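Local atomic coordinates of metal-bound toxin (Helicobacter pylori, PDB entry 4NRN), a protein that probably acts as an RNA-cleaving toxin of a type II toxin-antitoxin system, of the RelE family and YafQ subfamily, and binds two zinc ions. Residues A[46-51]-A[55-60]. Residues are numbered along the deposited sequence; the frame is centred on the assembly and turned at random.
Sequences DHPLKG and DFRECH. With ZN (zinc ion), chain C.
H47 from strand 46-48 and E58 and H60 from strand 56-60 hold one zinc ion between them. H47 NE2 lies 2.2 Å from the zinc, E58 OE2 2.4 Å and H60 NE2 2.0 Å. The H47 and E58 side chains run side by side, the ring and carboxylate planes 81° apart. E58 CB sits over one face of the H47 ring in a CH-pi contact. The two imidazoles meet rim to rim, with H47 NE2 at the edge of the H60 ring. CG of H47 stands between its backbone N and carbonyl carbon (chi1 57°). From there ND1 donates to P48 O at 2.7 Å, which, with the zinc bond at NE2, holds the ring's rotation. H60 ND1 is held by P63 O.

The backbones form an antiparallel hairpin. H47 and E58 are a hydrogen-bonded pair: H47 N donates to E58 O, and E58 N to H47 O. Beyond P48, L49 N donates to F56 O at 2.7 Å, with N-H...O nearly straight, but from above the carbonyl plane.

R57 and D46 form a salt bridge. NE and NH2 of R57 approach D46 OD2 side-on from the same face of the carboxylate, NH2 at 3.1 Å. Neither bond is straight. The P48 ring and the H47 backbone cover one face of the guanidinium. D46 OD1 is hydrogen-bonded with Y69 OH of strand 65-72, on the far side of strand 56-60.

L49 CD1 packs on F56 CB at 3.7 Å.

E58 also joins H86, the predicted proton donor, at the second zinc. Its carboxylate thus links the two zinc sites. The hairpin places three protein ligands of one zinc beside the presumed active site.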
loop_
_atom_site.group_PDB
_atom_site.type_symbol
_atom_site.label_atom_id
_atom_site.label_comp_id
_atom_site.label_asym_id
_atom_site.label_seq_id
_atom_site.Cartn_x
_atom_site.Cartn_y
_atom_site.Cartn_z
ATOM N N ASP A 46 -4.866 -6.682 6.475
ATOM C CA ASP A 46 -5.437 -6.009 5.315
ATOM C C ASP A 46 -6.929 -5.803 5.506
ATOM O O ASP A 46 -7.684 -6.764 5.667
ATOM C CB ASP A 46 -5.207 -6.858 4.064
ATOM C CG ASP A 46 -5.660 -6.167 2.811
ATOM O OD1 ASP A 46 -5.006 -5.182 2.417
ATOM O OD2 ASP A 46 -6.664 -6.607 2.214
ATOM N N HIS A 47 -7.363 -4.552 5.483
ATOM C CA HIS A 47 -8.776 -4.273 5.626
ATOM C C HIS A 47 -9.092 -2.964 4.919
ATOM O O HIS A 47 -8.196 -2.191 4.601
ATOM C CB HIS A 47 -9.149 -4.185 7.109
ATOM C CG HIS A 47 -8.356 -3.166 7.855
ATOM N ND1 HIS A 47 -8.705 -1.834 7.893
ATOM C CD2 HIS A 47 -7.199 -3.272 8.547
ATOM C CE1 HIS A 47 -7.811 -1.167 8.602
ATOM N NE2 HIS A 47 -6.884 -2.017 9.004
ATOM N N PRO A 48 -10.378 -2.719 4.654
ATOM C CA PRO A 48 -10.767 -1.425 4.096
ATOM C C PRO A 48 -10.448 -0.290 5.058
ATOM O O PRO A 48 -10.383 -0.499 6.279
ATOM C CB PRO A 48 -12.286 -1.560 3.938
ATOM C CG PRO A 48 -12.515 -3.018 3.774
ATOM C CD PRO A 48 -11.496 -3.680 4.657
ATOM N N LEU A 49 -10.234 0.901 4.509
ATOM C CA LEU A 49 -10.118 2.096 5.327
ATOM C C LEU A 49 -11.502 2.591 5.723
ATOM O O LEU A 49 -12.250 3.090 4.877
ATOM C CB LEU A 49 -9.389 3.199 4.565
ATOM C CG LEU A 49 -7.891 3.322 4.817
ATOM C CD1 LEU A 49 -7.351 4.566 4.135
ATOM C CD2 LEU A 49 -7.631 3.365 6.314
ATOM N N LYS A 50 -11.854 2.429 6.997
ATOM C CA LYS A 50 -13.071 3.039 7.514
ATOM C C LYS A 50 -12.809 4.533 7.583
ATOM O O LYS A 50 -11.790 4.964 8.130
ATOM C CB LYS A 50 -13.420 2.499 8.903
ATOM C CG LYS A 50 -14.726 3.057 9.456
ATOM C CD LYS A 50 -14.673 3.263 10.971
ATOM C CE LYS A 50 -15.173 2.051 11.750
ATOM N NZ LYS A 50 -14.307 0.843 11.614
ATOM N N GLY A 51 -13.708 5.325 7.017
ATOM C CA GLY A 51 -13.488 6.756 6.939
ATOM C C GLY A 51 -13.105 7.165 5.532
ATOM O O GLY A 51 -13.147 8.340 5.184
ATOM N N ASP A 55 -13.236 3.226 -1.969
ATOM C CA ASP A 55 -12.718 1.919 -1.557
ATOM C C ASP A 55 -11.201 1.860 -1.327
ATOM O O ASP A 55 -10.493 1.071 -1.951
ATOM C CB ASP A 55 -13.182 0.793 -2.499
ATOM C CG ASP A 55 -12.723 0.988 -3.933
ATOM O OD1 ASP A 55 -11.716 1.690 -4.152
ATOM O OD2 ASP A 55 -13.374 0.427 -4.843
ATOM N N PHE A 56 -10.721 2.696 -0.411
ATOM C CA PHE A 56 -9.351 2.619 0.073
ATOM C C PHE A 56 -9.189 1.418 1.003
ATOM O O PHE A 56 -10.063 1.137 1.820
ATOM C CB PHE A 56 -8.964 3.892 0.832
ATOM C CG PHE A 56 -8.602 5.048 -0.053
ATOM C CD1 PHE A 56 -8.278 4.852 -1.386
ATOM C CD2 PHE A 56 -8.551 6.332 0.459
ATOM C CE1 PHE A 56 -7.934 5.914 -2.195
ATOM C CE2 PHE A 56 -8.200 7.401 -0.347
ATOM C CZ PHE A 56 -7.895 7.189 -1.674
ATOM N N ARG A 57 -8.065 0.717 0.872
ATOM C CA ARG A 57 -7.710 -0.355 1.795
ATOM C C ARG A 57 -6.385 -0.062 2.476
ATOM O O ARG A 57 -5.625 0.818 2.053
ATOM C CB ARG A 57 -7.658 -1.716 1.097
ATOM C CG ARG A 57 -8.984 -2.167 0.519
ATOM C CD ARG A 57 -8.902 -3.605 0.035
ATOM N NE ARG A 57 -8.812 -4.555 1.138
ATOM C CZ ARG A 57 -9.860 -5.160 1.693
ATOM N NH1 ARG A 57 -11.093 -4.909 1.257
ATOM N NH2 ARG A 57 -9.684 -6.008 2.695
ATOM N N GLU A 58 -6.115 -0.823 3.526
ATOM C CA GLU A 58 -4.985 -0.569 4.389
ATOM C C GLU A 58 -4.267 -1.882 4.651
ATOM O O GLU A 58 -4.853 -2.828 5.178
ATOM C CB GLU A 58 -5.494 0.030 5.699
ATOM C CG GLU A 58 -4.461 0.754 6.512
ATOM C CD GLU A 58 -5.071 1.353 7.761
ATOM O OE1 GLU A 58 -5.228 2.592 7.817
ATOM O OE2 GLU A 58 -5.416 0.583 8.682
ATOM N N CYS A 59 -2.997 -1.937 4.271
ATOM C CA CYS A 59 -2.192 -3.129 4.470
ATOM C C CYS A 59 -1.087 -2.836 5.467
ATOM O O CYS A 59 -0.424 -1.804 5.387
ATOM C CB CYS A 59 -1.576 -3.610 3.147
ATOM S SG CYS A 59 -0.838 -5.221 3.334
ATOM N N HIS A 60 -0.899 -3.749 6.410
ATOM C CA HIS A 60 0.135 -3.601 7.416
ATOM C C HIS A 60 1.433 -4.272 6.960
ATOM O O HIS A 60 1.589 -5.480 7.109
ATOM C CB HIS A 60 -0.356 -4.181 8.742
ATOM C CG HIS A 60 -1.393 -3.337 9.414
ATOM N ND1 HIS A 60 -1.154 -2.655 10.590
ATOM C CD2 HIS A 60 -2.668 -3.041 9.067
ATOM C CE1 HIS A 60 -2.237 -1.987 10.941
ATOM N NE2 HIS A 60 -3.171 -2.205 10.032
HETATM ZN ZN ZN C . -4.972 -1.367 10.003
#